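Local coordinates for flagellar brake protein YcgR (Klebsiella pneumoniae, PDB 5KEC), which binds the second messenger c-di-GMP and probably acts as a transcriptional activator of type 3 fimbriae genes in biofilm formation, at residues B[18-23]-B[67-72]; B[41-44]-B[50-53]; B[133-138]-B[163-168]. All coordinates share one frame; numbering follows the deposited sequence.

Contact 1 (B[18-23]-B[67-72]); sequences AIFREE and FLLHSD
The helical turn bearing F20 and E23 packs across the strand residues L69 and S71, the axes of helix 18-23 and strand 67-71 approaching to 10.6 Å with 62° between their directions, and the backbones lie nearest at E23 and S71, whose CA atoms are 7.0 Å apart. Between the two backbones the gap is filled by an apolar pair and a polar pair. L69 sends its CD1 methyl over one face of the F20 ring, displaced toward the rim, with F20 CZ the nearest carbon at 4.2 Å; leucine suits this place because it points toward the helix and offers a methyl to the ring while its side chain also packs on I30. The same CD1 also meets the aliphatic CG of E23 at 4.4 Å, so the glutamate lends its stem to the apolar layer before turning polar. Its chain bends at the second torsion (chi2 -56°), which brings the carboxylate to S71. There S71 OG lies 3.0 Å from E23 OE2, close enough for a hydrogen bond, although the hydroxyl has a competing partner in S73 OG. The other oxygen, E23 OE1, is bonded to the hydroxyl of T28. Two hydroxyls thus meet the buried carboxylate, and such neutral partners may raise its proton affinity. H70, pointing away from the helix, is a c-di-GMP-binding residue in the ligand-bound protein; in this ligand-free chain its imidazole is hydrogen-bonded to E31 and K75. The helix packs on the curled antiparallel sheet of the N-terminal YcgR-like domain, in which strand 64-71 runs between strands 29-34 and 74-87, while F78 meets the F20 ring edge-to-face and F51 meets it at an oblique angle.

Contact 2 (B[41-44]-B[50-53]); sequences TQLT and EFHI
In the beta hairpin of strands 37-46 and 50-55, T44 and L43 meet H52, F51 and I53 across the two strands. One backbone bond joins the segments: T44 N gives its hydrogen to H52 O at 2.8 Å, almost straight at 176°. The same oxygen takes a CA-H contact from L43 CA, 3.6 Å away, and thus receives two neighbouring residues of the first strand. The side chain of T44 lies against that of H52, the two crossing at about a right angle. With OG1 between the backbone N and the carbonyl carbon (chi1 56°), the hydroxyl lies 3.2 Å from H52 CB and binds a water at 2.7 Å from T44 OG1. That water sits in the plane of the imidazole, a longer 3.3 Å from H52 ND1, and so links the two polar side chains, loosely on the histidine side; threonine and histidine suit a partly exposed surface where water can join them. Toward the buried side, the L43 methyl CD2 meets F51 CD1 at 3.6 Å, these side chains too running crosswise. I53, beta-branched as strands favour, puts its CG2 methyl 4.0 Å from Q42 O and packs on the methyl of T41. Strand 29-34 flanks the hairpin along T41 and strand 94-99 along F51 and I53, while helix 13-25 covers L43 through F20 and L24.

Contact 3 (B[133-138]-B[163-168]); sequences ENYLFD and ALLKNA
Y135 brings its hydroxyl end-on against A168, with Y135 OH 3.2 Å from A168 CB and 3.5 Å from A168 CA. The methyl lies at the edge of the ring, near its plane, and alanine suits this place because its single methyl leaves the hydroxyl close against both carbons. L165 packs alongside the hydroxyl end: its CB is 4.0 Å from Y135 OH, and its CD2 methyl lies obliquely to the ring at 4.4 Å from Y135 CE2. No direct hydrogen bond joins the segments. Instead a water in the plane of the ring, 2.8 Å from Y135 OH, is a partner of the buried hydroxyl; its link to K166 O is unusually short and so doubtful in detail. The corner at N167 (phi 62°) sets A168 beside the tyrosine. In the curled antiparallel sheet of what is probably a PilZ-type beta barrel, strand 124-128 pairs with both strand 134-142 and strand 164-171, so tyrosine's length spans to the second strand over; F137 packs on strand 146-151, and strand 177-193 meets L165 and A168 through L182.

Contacts 1 and 2 belong to one hydrophobic core, their centres 10 Å apart: F20 CE2 meets F51 CD2 at 3.6 Å and F67 CZ meets F51 CZ at 3.8 Å, so the helix and the hairpin share a cluster of phenylalanines. Contact 2 is nested within the chain loop that contact 1 closes. Contact 3 belongs to the second sheet, its centre 40 Å from that of contact 1, with nearest atoms about 21 Å apart. Both regions border c-di-GMP sites, empty in this apo chain: contact 1 contains H70, whose side chain touches R110, and L165 of contact 3 lies about 5 Å from C207, side chain to side chain.

Contact 1 (B[18-23]-B[67-72])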
ATOM      1  N   ALA B  18       7.209 -10.563 -22.388  1.00 24.64           N
ATOM      2  CA  ALA B  18       8.075  -9.805 -23.286  1.00 32.65           C
ATOM      3  C   ALA B  18       8.545  -8.489 -22.666  1.00 29.99           C
ATOM      4  O   ALA B  18       9.700  -8.095 -22.840  1.00 30.22           O
ATOM      5  CB  ALA B  18       7.368  -9.541 -24.608  1.00 29.94           C
ATOM      6  N   ILE B  19       7.646  -7.808 -21.953  1.00 23.98           N
ATOM      7  CA  ILE B  19       7.985  -6.533 -21.324  1.00 21.79           C
ATOM      8  C   ILE B  19       8.975  -6.723 -20.179  1.00 30.75           C
ATOM      9  O   ILE B  19       9.934  -5.953 -20.039  1.00 28.93           O
ATOM     10  CB  ILE B  19       6.734  -5.787 -20.815  1.00 21.00           C
ATOM     11  CG1 ILE B  19       5.990  -5.139 -21.987  1.00 22.13           C
ATOM     12  CG2 ILE B  19       7.120  -4.725 -19.791  1.00 25.57           C
ATOM     13  CD1 ILE B  19       4.565  -4.702 -21.644  1.00 24.75           C
ATOM     14  N   PHE B  20       8.758  -7.753 -19.369  1.00 23.04           N
ATOM     15  CA  PHE B  20       9.677  -8.015 -18.264  1.00 26.97           C
ATOM     16  C   PHE B  20      11.082  -8.346 -18.766  1.00 20.94           C
ATOM     17  O   PHE B  20      12.073  -7.825 -18.245  1.00 22.26           O
ATOM     18  CB  PHE B  20       9.135  -9.106 -17.332  1.00 20.26           C
ATOM     19  CG  PHE B  20       8.302  -8.567 -16.206  1.00 21.52           C
ATOM     20  CD1 PHE B  20       7.041  -8.047 -16.447  1.00 21.88           C
ATOM     21  CD2 PHE B  20       8.785  -8.569 -14.904  1.00 17.12           C
ATOM     22  CE1 PHE B  20       6.278  -7.536 -15.412  1.00 24.68           C
ATOM     23  CE2 PHE B  20       8.028  -8.057 -13.864  1.00 22.93           C
ATOM     24  CZ  PHE B  20       6.771  -7.541 -14.118  1.00 27.14           C
ATOM     25  N   ARG B  21      11.162  -9.195 -19.787  1.00 18.66           N
ATOM     26  CA  ARG B  21      12.445  -9.571 -20.369  1.00 21.29           C
ATOM     27  C   ARG B  21      13.214  -8.366 -20.897  1.00 24.62           C
ATOM     28  O   ARG B  21      14.436  -8.300 -20.770  1.00 20.39           O
ATOM     29  CB  ARG B  21      12.256 -10.596 -21.484  1.00 26.67           C
ATOM     30  CG  ARG B  21      11.813 -11.966 -20.999  1.00 32.19           C
ATOM     31  CD  ARG B  21      11.891 -12.983 -22.124  1.00 39.92           C
ATOM     32  NE  ARG B  21      11.495 -14.321 -21.696  1.00 57.55           N
ATOM     33  CZ  ARG B  21      12.302 -15.172 -21.070  1.00 73.26           C
ATOM     34  NH1 ARG B  21      13.551 -14.818 -20.786  1.00 74.87           N
ATOM     35  NH2 ARG B  21      11.861 -16.375 -20.720  1.00 75.25           N
ATOM     36  N   GLU B  22      12.492  -7.417 -21.484  1.00 23.30           N
ATOM     37  CA  GLU B  22      13.115  -6.228 -22.046  1.00 29.64           C
ATOM     38  C   GLU B  22      13.623  -5.302 -20.951  1.00 25.11           C
ATOM     39  O   GLU B  22      14.765  -4.839 -21.001  1.00 26.27           O
ATOM     40  CB  GLU B  22      12.131  -5.488 -22.954  1.00 30.65           C
ATOM     41  CG  GLU B  22      12.689  -4.209 -23.551  1.00 38.42           C
ATOM     42  CD  GLU B  22      11.809  -3.648 -24.653  1.00 49.03           C
ATOM     43  OE1 GLU B  22      10.708  -3.139 -24.350  1.00 52.99           O
ATOM     44  OE2 GLU B  22      12.221  -3.725 -25.828  1.00 53.17           O
ATOM     45  N   GLU B  23      12.779  -5.033 -19.961  1.00 20.80           N
ATOM     46  CA  GLU B  23      13.172  -4.153 -18.868  1.00 24.13           C
ATOM     47  C   GLU B  23      14.345  -4.755 -18.088  1.00 28.97           C
ATOM     48  O   GLU B  23      15.244  -4.042 -17.643  1.00 29.76           O
ATOM     49  CB  GLU B  23      11.981  -3.863 -17.952  1.00 21.34           C
ATOM     50  CG  GLU B  23      10.791  -3.236 -18.665  1.00 28.29           C
ATOM     51  CD  GLU B  23      11.145  -1.952 -19.410  1.00 29.55           C
ATOM     52  OE1 GLU B  23      11.985  -1.168 -18.924  1.00 38.40           O
ATOM     53  OE2 GLU B  23      10.578  -1.721 -20.494  1.00 33.83           O
ATOM     54  N   PHE B  67       4.498  -2.828  -7.124  1.00 28.01           N
ATOM     55  CA  PHE B  67       5.728  -2.555  -7.856  1.00 25.04           C
ATOM     56  C   PHE B  67       5.556  -1.404  -8.831  1.00 33.58           C
ATOM     57  O   PHE B  67       4.442  -1.108  -9.282  1.00 25.47           O
ATOM     58  CB  PHE B  67       6.173  -3.778  -8.652  1.00 28.12           C
ATOM     59  CG  PHE B  67       6.576  -4.944  -7.807  1.00 29.39           C
ATOM     60  CD1 PHE B  67       7.913  -5.204  -7.557  1.00 30.26           C
ATOM     61  CD2 PHE B  67       5.620  -5.794  -7.273  1.00 28.54           C
ATOM     62  CE1 PHE B  67       8.286  -6.290  -6.780  1.00 22.02           C
ATOM     63  CE2 PHE B  67       5.991  -6.868  -6.504  1.00 24.59           C
ATOM     64  CZ  PHE B  67       7.326  -7.113  -6.255  1.00 25.25           C
ATOM     65  N   LEU B  68       6.682  -0.781  -9.168  1.00 25.28           N
ATOM     66  CA  LEU B  68       6.742   0.219 -10.213  1.00 30.83           C
ATOM     67  C   LEU B  68       8.010  -0.022 -11.028  1.00 25.54           C
ATOM     68  O   LEU B  68       9.120   0.055 -10.506  1.00 25.29           O
ATOM     69  CB  LEU B  68       6.760   1.612  -9.591  1.00 36.13           C
ATOM     70  CG  LEU B  68       6.081   2.761 -10.327  1.00 43.29           C
ATOM     71  CD1 LEU B  68       4.649   2.400 -10.681  1.00 46.28           C
ATOM     72  CD2 LEU B  68       6.117   4.010  -9.462  1.00 39.96           C
ATOM     73  N   LEU B  69       7.844  -0.344 -12.305  1.00 27.62           N
ATOM     74  CA  LEU B  69       8.973  -0.408 -13.218  1.00 28.86           C
ATOM     75  C   LEU B  69       9.121   0.942 -13.882  1.00 28.02           C
ATOM     76  O   LEU B  69       8.216   1.391 -14.589  1.00 24.79           O
ATOM     77  CB  LEU B  69       8.763  -1.486 -14.277  1.00 28.20           C
ATOM     78  CG  LEU B  69       9.198  -2.898 -13.898  1.00 33.22           C
ATOM     79  CD1 LEU B  69       8.667  -3.890 -14.921  1.00 31.85           C
ATOM     80  CD2 LEU B  69      10.723  -2.979 -13.790  1.00 26.05           C
ATOM     81  N   HIS B  70      10.255   1.597 -13.644  1.00 29.11           N
ATOM     82  CA  HIS B  70      10.477   2.932 -14.175  1.00 32.32           C
ATOM     83  C   HIS B  70      11.035   2.852 -15.592  1.00 38.72           C
ATOM     84  O   HIS B  70      12.202   3.164 -15.829  1.00 39.22           O
ATOM     85  CB  HIS B  70      11.406   3.733 -13.256  1.00 24.76           C
ATOM     86  CG  HIS B  70      10.858   3.937 -11.877  1.00 30.31           C
ATOM     87  ND1 HIS B  70      10.145   5.063 -11.518  1.00 28.13           N
ATOM     88  CD2 HIS B  70      10.913   3.161 -10.768  1.00 33.32           C
ATOM     89  CE1 HIS B  70       9.787   4.971 -10.251  1.00 30.87           C
ATOM     90  NE2 HIS B  70      10.240   3.826  -9.771  1.00 34.92           N
ATOM     91  N   SER B  71      10.188   2.430 -16.528  1.00 32.61           N
ATOM     92  CA  SER B  71      10.595   2.253 -17.917  1.00 37.13           C
ATOM     93  C   SER B  71      10.656   3.579 -18.665  1.00 41.03           C
ATOM     94  O   SER B  71      10.142   4.596 -18.194  1.00 33.55           O
ATOM     95  CB  SER B  71       9.639   1.302 -18.635  1.00 38.79           C
ATOM     96  OG  SER B  71       9.969   1.195 -20.009  1.00 49.98           O
ATOM     97  N   ASP B  72      11.292   3.552 -19.833  1.00 45.20           N
ATOM     98  CA  ASP B  72      11.396   4.724 -20.696  1.00 48.07           C
ATOM     99  C   ASP B  72      10.031   5.082 -21.262  1.00 52.54           C
ATOM    100  O   ASP B  72       9.773   6.234 -21.612  1.00 60.59           O
ATOM    101  CB  ASP B  72      12.361   4.448 -21.850  1.00 49.45           C
ATOM    102  CG  ASP B  72      13.778   4.202 -21.382  1.00 53.29           C
ATOM    103  OD1 ASP B  72      14.205   4.856 -20.408  1.00 60.36           O
ATOM    104  OD2 ASP B  72      14.467   3.355 -21.989  1.00 51.18           O
TER

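Contact 2 (B[41-44]-B[50-53])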
ATOM      1  N   THR B  41      15.772  -1.361  -7.048  1.00 24.01           N
ATOM      2  CA  THR B  41      16.745  -2.355  -7.449  1.00 22.85           C
ATOM      3  C   THR B  41      16.532  -2.675  -8.925  1.00 22.02           C
ATOM      4  O   THR B  41      15.936  -1.880  -9.652  1.00 30.69           O
ATOM      5  CB  THR B  41      16.631  -3.621  -6.569  1.00 26.90           C
ATOM      6  OG1 THR B  41      17.686  -4.537  -6.891  1.00 29.30           O
ATOM      7  CG2 THR B  41      15.273  -4.298  -6.766  1.00 24.00           C
ATOM      8  N   GLN B  42      17.042  -3.814  -9.377  1.00 21.19           N
ATOM      9  CA  GLN B  42      16.815  -4.266 -10.746  1.00 17.82           C
ATOM     10  C   GLN B  42      16.241  -5.674 -10.726  1.00 23.88           C
ATOM     11  O   GLN B  42      16.434  -6.419  -9.763  1.00 28.53           O
ATOM     12  CB  GLN B  42      18.111  -4.264 -11.566  1.00 24.63           C
ATOM     13  CG  GLN B  42      18.352  -3.015 -12.404  1.00 28.90           C
ATOM     14  CD  GLN B  42      18.799  -1.824 -11.576  1.00 29.06           C
ATOM     15  OE1 GLN B  42      19.147  -1.961 -10.403  1.00 29.65           O
ATOM     16  NE2 GLN B  42      18.785  -0.645 -12.184  1.00 26.44           N
ATOM     17  N   LEU B  43      15.519  -6.030 -11.785  1.00 23.76           N
ATOM     18  CA  LEU B  43      15.091  -7.406 -11.992  1.00 24.29           C
ATOM     19  C   LEU B  43      16.329  -8.283 -12.103  1.00 23.67           C
ATOM     20  O   LEU B  43      17.275  -7.929 -12.804  1.00 21.02           O
ATOM     21  CB  LEU B  43      14.302  -7.509 -13.295  1.00 20.23           C
ATOM     22  CG  LEU B  43      12.949  -6.807 -13.336  1.00 17.50           C
ATOM     23  CD1 LEU B  43      12.545  -6.578 -14.791  1.00 16.21           C
ATOM     24  CD2 LEU B  43      11.908  -7.627 -12.593  1.00 22.98           C
ATOM     25  N   THR B  44      16.331  -9.434 -11.442  1.00 23.89           N
ATOM     26  CA  THR B  44      17.501 -10.306 -11.520  1.00 24.70           C
ATOM     27  C   THR B  44      17.263 -11.541 -12.393  1.00 23.33           C
ATOM     28  O   THR B  44      18.205 -12.254 -12.754  1.00 27.29           O
ATOM     29  CB  THR B  44      18.007 -10.714 -10.116  1.00 29.77           C
ATOM     30  OG1 THR B  44      16.948 -11.321  -9.375  1.00 23.70           O
ATOM     31  CG2 THR B  44      18.470  -9.502  -9.350  1.00 24.18           C
ATOM     32  N   GLU B  50       7.576 -16.372 -13.459  1.00 29.75           N
ATOM     33  CA  GLU B  50       8.039 -15.602 -12.308  1.00 28.86           C
ATOM     34  C   GLU B  50       9.122 -14.589 -12.668  1.00 24.91           C
ATOM     35  O   GLU B  50       9.784 -14.709 -13.693  1.00 21.70           O
ATOM     36  CB  GLU B  50       8.573 -16.548 -11.228  1.00 40.00           C
ATOM     37  CG  GLU B  50       7.518 -17.440 -10.597  1.00 49.11           C
ATOM     38  CD  GLU B  50       8.115 -18.546  -9.745  1.00 54.34           C
ATOM     39  OE1 GLU B  50       9.282 -18.928  -9.991  1.00 37.20           O
ATOM     40  OE2 GLU B  50       7.411 -19.033  -8.832  1.00 52.48           O
ATOM     41  N   PHE B  51       9.278 -13.575 -11.825  1.00 24.23           N
ATOM     42  CA  PHE B  51      10.413 -12.668 -11.939  1.00 27.16           C
ATOM     43  C   PHE B  51      11.099 -12.587 -10.592  1.00 23.99           C
ATOM     44  O   PHE B  51      10.459 -12.746  -9.557  1.00 32.75           O
ATOM     45  CB  PHE B  51       9.982 -11.275 -12.406  1.00 22.66           C
ATOM     46  CG  PHE B  51       9.204 -10.498 -11.382  1.00 25.34           C
ATOM     47  CD1 PHE B  51       9.857  -9.680 -10.470  1.00 23.37           C
ATOM     48  CD2 PHE B  51       7.817 -10.576 -11.338  1.00 24.66           C
ATOM     49  CE1 PHE B  51       9.142  -8.953  -9.526  1.00 22.19           C
ATOM     50  CE2 PHE B  51       7.089  -9.855 -10.398  1.00 20.42           C
ATOM     51  CZ  PHE B  51       7.755  -9.045  -9.486  1.00 23.43           C
ATOM     52  N   HIS B  52      12.404 -12.341 -10.604  1.00 23.34           N
ATOM     53  CA  HIS B  52      13.171 -12.308  -9.366  1.00 26.70           C
ATOM     54  C   HIS B  52      13.714 -10.931  -9.065  1.00 27.58           C
ATOM     55  O   HIS B  52      14.013 -10.160  -9.969  1.00 22.75           O
ATOM     56  CB  HIS B  52      14.351 -13.271  -9.441  1.00 22.98           C
ATOM     57  CG  HIS B  52      13.950 -14.703  -9.543  1.00 26.99           C
ATOM     58  ND1 HIS B  52      14.843 -15.738  -9.369  1.00 38.56           N
ATOM     59  CD2 HIS B  52      12.752 -15.275  -9.799  1.00 33.80           C
ATOM     60  CE1 HIS B  52      14.210 -16.889  -9.519  1.00 50.39           C
ATOM     61  NE2 HIS B  52      12.939 -16.636  -9.781  1.00 40.21           N
ATOM     62  N   ILE B  53      13.845 -10.640  -7.778  1.00 28.73           N
ATOM     63  CA  ILE B  53      14.636  -9.511  -7.324  1.00 28.01           C
ATOM     64  C   ILE B  53      15.452  -9.986  -6.131  1.00 26.29           C
ATOM     65  O   ILE B  53      15.139 -11.015  -5.531  1.00 32.80           O
ATOM     66  CB  ILE B  53      13.755  -8.312  -6.940  1.00 26.32           C
ATOM     67  CG1 ILE B  53      12.763  -8.702  -5.848  1.00 28.70           C
ATOM     68  CG2 ILE B  53      13.025  -7.757  -8.170  1.00 19.29           C
ATOM     69  CD1 ILE B  53      13.233  -8.355  -4.455  1.00 37.35           C
TER
HETATM   70  O   HOH W   1      17.573 -13.899  -9.153  1.00 29.91           O

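Contact 3 (B[133-138]-B[163-168])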
ATOM      1  N   GLU B 133     -12.829  -3.813  25.638  1.00 27.28           N
ATOM      2  CA  GLU B 133     -12.621  -2.397  25.934  1.00 31.22           C
ATOM      3  C   GLU B 133     -12.893  -1.533  24.704  1.00 25.72           C
ATOM      4  O   GLU B 133     -12.442  -1.850  23.608  1.00 22.96           O
ATOM      5  CB  GLU B 133     -11.202  -2.157  26.442  1.00 31.33           C
ATOM      6  CG  GLU B 133     -10.892  -0.702  26.724  1.00 53.12           C
ATOM      7  CD  GLU B 133      -9.600  -0.531  27.492  1.00 67.68           C
ATOM      8  OE1 GLU B 133      -9.498  -1.076  28.611  1.00 67.70           O
ATOM      9  OE2 GLU B 133      -8.683   0.141  26.976  1.00 80.27           O
ATOM     10  N   ASN B 134     -13.648  -0.456  24.896  1.00 20.41           N
ATOM     11  CA  ASN B 134     -13.950   0.486  23.820  1.00 20.48           C
ATOM     12  C   ASN B 134     -12.716   1.292  23.415  1.00 25.60           C
ATOM     13  O   ASN B 134     -11.939   1.721  24.268  1.00 29.02           O
ATOM     14  CB  ASN B 134     -15.058   1.454  24.256  1.00 26.32           C
ATOM     15  CG  ASN B 134     -16.423   0.788  24.347  1.00 37.30           C
ATOM     16  OD1 ASN B 134     -16.784  -0.028  23.502  1.00 32.53           O
ATOM     17  ND2 ASN B 134     -17.189   1.140  25.378  1.00 37.04           N
ATOM     18  N   TYR B 135     -12.527   1.480  22.113  1.00 22.52           N
ATOM     19  CA  TYR B 135     -11.534   2.438  21.641  1.00 20.62           C
ATOM     20  C   TYR B 135     -12.144   3.426  20.668  1.00 19.88           C
ATOM     21  O   TYR B 135     -13.150   3.146  20.016  1.00 16.04           O
ATOM     22  CB  TYR B 135     -10.328   1.753  20.996  1.00 21.83           C
ATOM     23  CG  TYR B 135     -10.644   0.956  19.753  1.00 24.72           C
ATOM     24  CD1 TYR B 135     -10.976   1.587  18.553  1.00 17.09           C
ATOM     25  CD2 TYR B 135     -10.593  -0.428  19.774  1.00 19.93           C
ATOM     26  CE1 TYR B 135     -11.262   0.850  17.420  1.00 19.35           C
ATOM     27  CE2 TYR B 135     -10.868  -1.170  18.648  1.00 25.48           C
ATOM     28  CZ  TYR B 135     -11.201  -0.533  17.475  1.00 29.79           C
ATOM     29  OH  TYR B 135     -11.481  -1.290  16.360  1.00 23.83           O
ATOM     30  N   LEU B 136     -11.508   4.581  20.570  1.00 23.08           N
ATOM     31  CA  LEU B 136     -11.929   5.616  19.643  1.00 22.55           C
ATOM     32  C   LEU B 136     -10.680   6.256  19.071  1.00 22.27           C
ATOM     33  O   LEU B 136      -9.738   6.540  19.810  1.00 20.58           O
ATOM     34  CB  LEU B 136     -12.774   6.666  20.367  1.00 20.90           C
ATOM     35  CG  LEU B 136     -13.183   7.860  19.507  1.00 28.00           C
ATOM     36  CD1 LEU B 136     -13.961   7.389  18.298  1.00 27.70           C
ATOM     37  CD2 LEU B 136     -13.998   8.850  20.330  1.00 37.05           C
ATOM     38  N   PHE B 137     -10.660   6.465  17.758  1.00 20.05           N
ATOM     39  CA  PHE B 137      -9.530   7.128  17.120  1.00 20.75           C
ATOM     40  C   PHE B 137     -10.002   8.242  16.198  1.00 24.06           C
ATOM     41  O   PHE B 137     -11.042   8.117  15.554  1.00 22.29           O
ATOM     42  CB  PHE B 137      -8.716   6.132  16.292  1.00 24.93           C
ATOM     43  CG  PHE B 137      -8.047   5.048  17.099  1.00 26.33           C
ATOM     44  CD1 PHE B 137      -6.874   5.301  17.786  1.00 27.13           C
ATOM     45  CD2 PHE B 137      -8.569   3.762  17.125  1.00 23.23           C
ATOM     46  CE1 PHE B 137      -6.251   4.301  18.512  1.00 34.95           C
ATOM     47  CE2 PHE B 137      -7.947   2.759  17.843  1.00 23.60           C
ATOM     48  CZ  PHE B 137      -6.789   3.029  18.540  1.00 29.70           C
ATOM     49  N   ASP B 138      -9.237   9.331  16.138  1.00 23.04           N
ATOM     50  CA  ASP B 138      -9.403  10.305  15.072  1.00 18.86           C
ATOM     51  C   ASP B 138      -8.781   9.732  13.812  1.00 17.22           C
ATOM     52  O   ASP B 138      -7.648   9.247  13.837  1.00 21.72           O
ATOM     53  CB  ASP B 138      -8.706  11.622  15.417  1.00 30.69           C
ATOM     54  CG  ASP B 138      -9.513  12.482  16.368  1.00 50.97           C
ATOM     55  OD1 ASP B 138     -10.313  11.926  17.153  1.00 69.56           O
ATOM     56  OD2 ASP B 138      -9.344  13.719  16.330  1.00 53.40           O
ATOM     57  N   ALA B 163      -0.795  -6.375  14.379  1.00 33.24           N
ATOM     58  CA  ALA B 163      -1.964  -6.651  15.198  1.00 32.05           C
ATOM     59  C   ALA B 163      -3.198  -6.342  14.362  1.00 33.41           C
ATOM     60  O   ALA B 163      -3.169  -5.489  13.469  1.00 23.57           O
ATOM     61  CB  ALA B 163      -1.953  -5.821  16.470  1.00 28.19           C
ATOM     62  N   LEU B 164      -4.279  -7.049  14.647  1.00 28.86           N
ATOM     63  CA  LEU B 164      -5.502  -6.891  13.893  1.00 29.43           C
ATOM     64  C   LEU B 164      -6.569  -6.224  14.747  1.00 31.52           C
ATOM     65  O   LEU B 164      -6.818  -6.633  15.881  1.00 33.08           O
ATOM     66  CB  LEU B 164      -5.992  -8.259  13.427  1.00 38.44           C
ATOM     67  CG  LEU B 164      -6.984  -8.287  12.268  1.00 46.89           C
ATOM     68  CD1 LEU B 164      -6.304  -7.823  10.992  1.00 47.88           C
ATOM     69  CD2 LEU B 164      -7.546  -9.684  12.096  1.00 54.58           C
ATOM     70  N   LEU B 165      -7.192  -5.192  14.196  1.00 27.65           N
ATOM     71  CA  LEU B 165      -8.371  -4.593  14.805  1.00 23.29           C
ATOM     72  C   LEU B 165      -9.580  -5.054  14.009  1.00 32.36           C
ATOM     73  O   LEU B 165      -9.873  -4.517  12.937  1.00 31.86           O
ATOM     74  CB  LEU B 165      -8.281  -3.067  14.779  1.00 24.13           C
ATOM     75  CG  LEU B 165      -7.115  -2.419  15.521  1.00 32.31           C
ATOM     76  CD1 LEU B 165      -7.129  -0.901  15.334  1.00 27.43           C
ATOM     77  CD2 LEU B 165      -7.146  -2.791  16.992  1.00 30.55           C
ATOM     78  N   LYS B 166     -10.274  -6.063  14.519  1.00 36.57           N
ATOM     79  CA  LYS B 166     -11.402  -6.625  13.795  1.00 24.04           C
ATOM     80  C   LYS B 166     -12.694  -5.887  14.099  1.00 25.30           C
ATOM     81  O   LYS B 166     -12.920  -5.447  15.223  1.00 22.21           O
ATOM     82  CB  LYS B 166     -11.554  -8.114  14.113  1.00 43.87           C
ATOM     83  CG  LYS B 166     -11.653  -8.434  15.596  1.00 56.13           C
ATOM     84  CD  LYS B 166     -11.597  -9.942  15.824  1.00 66.11           C
ATOM     85  CE  LYS B 166     -10.380 -10.548  15.132  1.00 67.07           C
ATOM     86  NZ  LYS B 166     -10.238 -12.012  15.378  1.00 72.32           N
ATOM     87  N   ASN B 167     -13.553  -5.766  13.092  1.00 18.68           N
ATOM     88  CA  ASN B 167     -14.855  -5.152  13.294  1.00 30.03           C
ATOM     89  C   ASN B 167     -14.719  -3.703  13.729  1.00 21.61           C
ATOM     90  O   ASN B 167     -15.530  -3.212  14.509  1.00 22.79           O
ATOM     91  CB  ASN B 167     -15.663  -5.912  14.355  1.00 44.72           C
ATOM     92  CG  ASN B 167     -15.757  -7.402  14.071  1.00 45.86           C
ATOM     93  OD1 ASN B 167     -16.118  -7.815  12.972  1.00 35.87           O
ATOM     94  ND2 ASN B 167     -15.427  -8.216  15.068  1.00 46.78           N
ATOM     95  N   ALA B 168     -13.685  -3.025  13.246  1.00 19.11           N
ATOM     96  CA  ALA B 168     -13.527  -1.599  13.504  1.00 27.95           C
ATOM     97  C   ALA B 168     -14.499  -0.852  12.606  1.00 29.28           C
ATOM     98  O   ALA B 168     -14.759  -1.280  11.486  1.00 38.71           O
ATOM     99  CB  ALA B 168     -12.105  -1.160  13.209  1.00 26.00           C
TER
HETATM  100  O   HOH W   2     -11.720  -3.977  16.902  1.00 26.99           O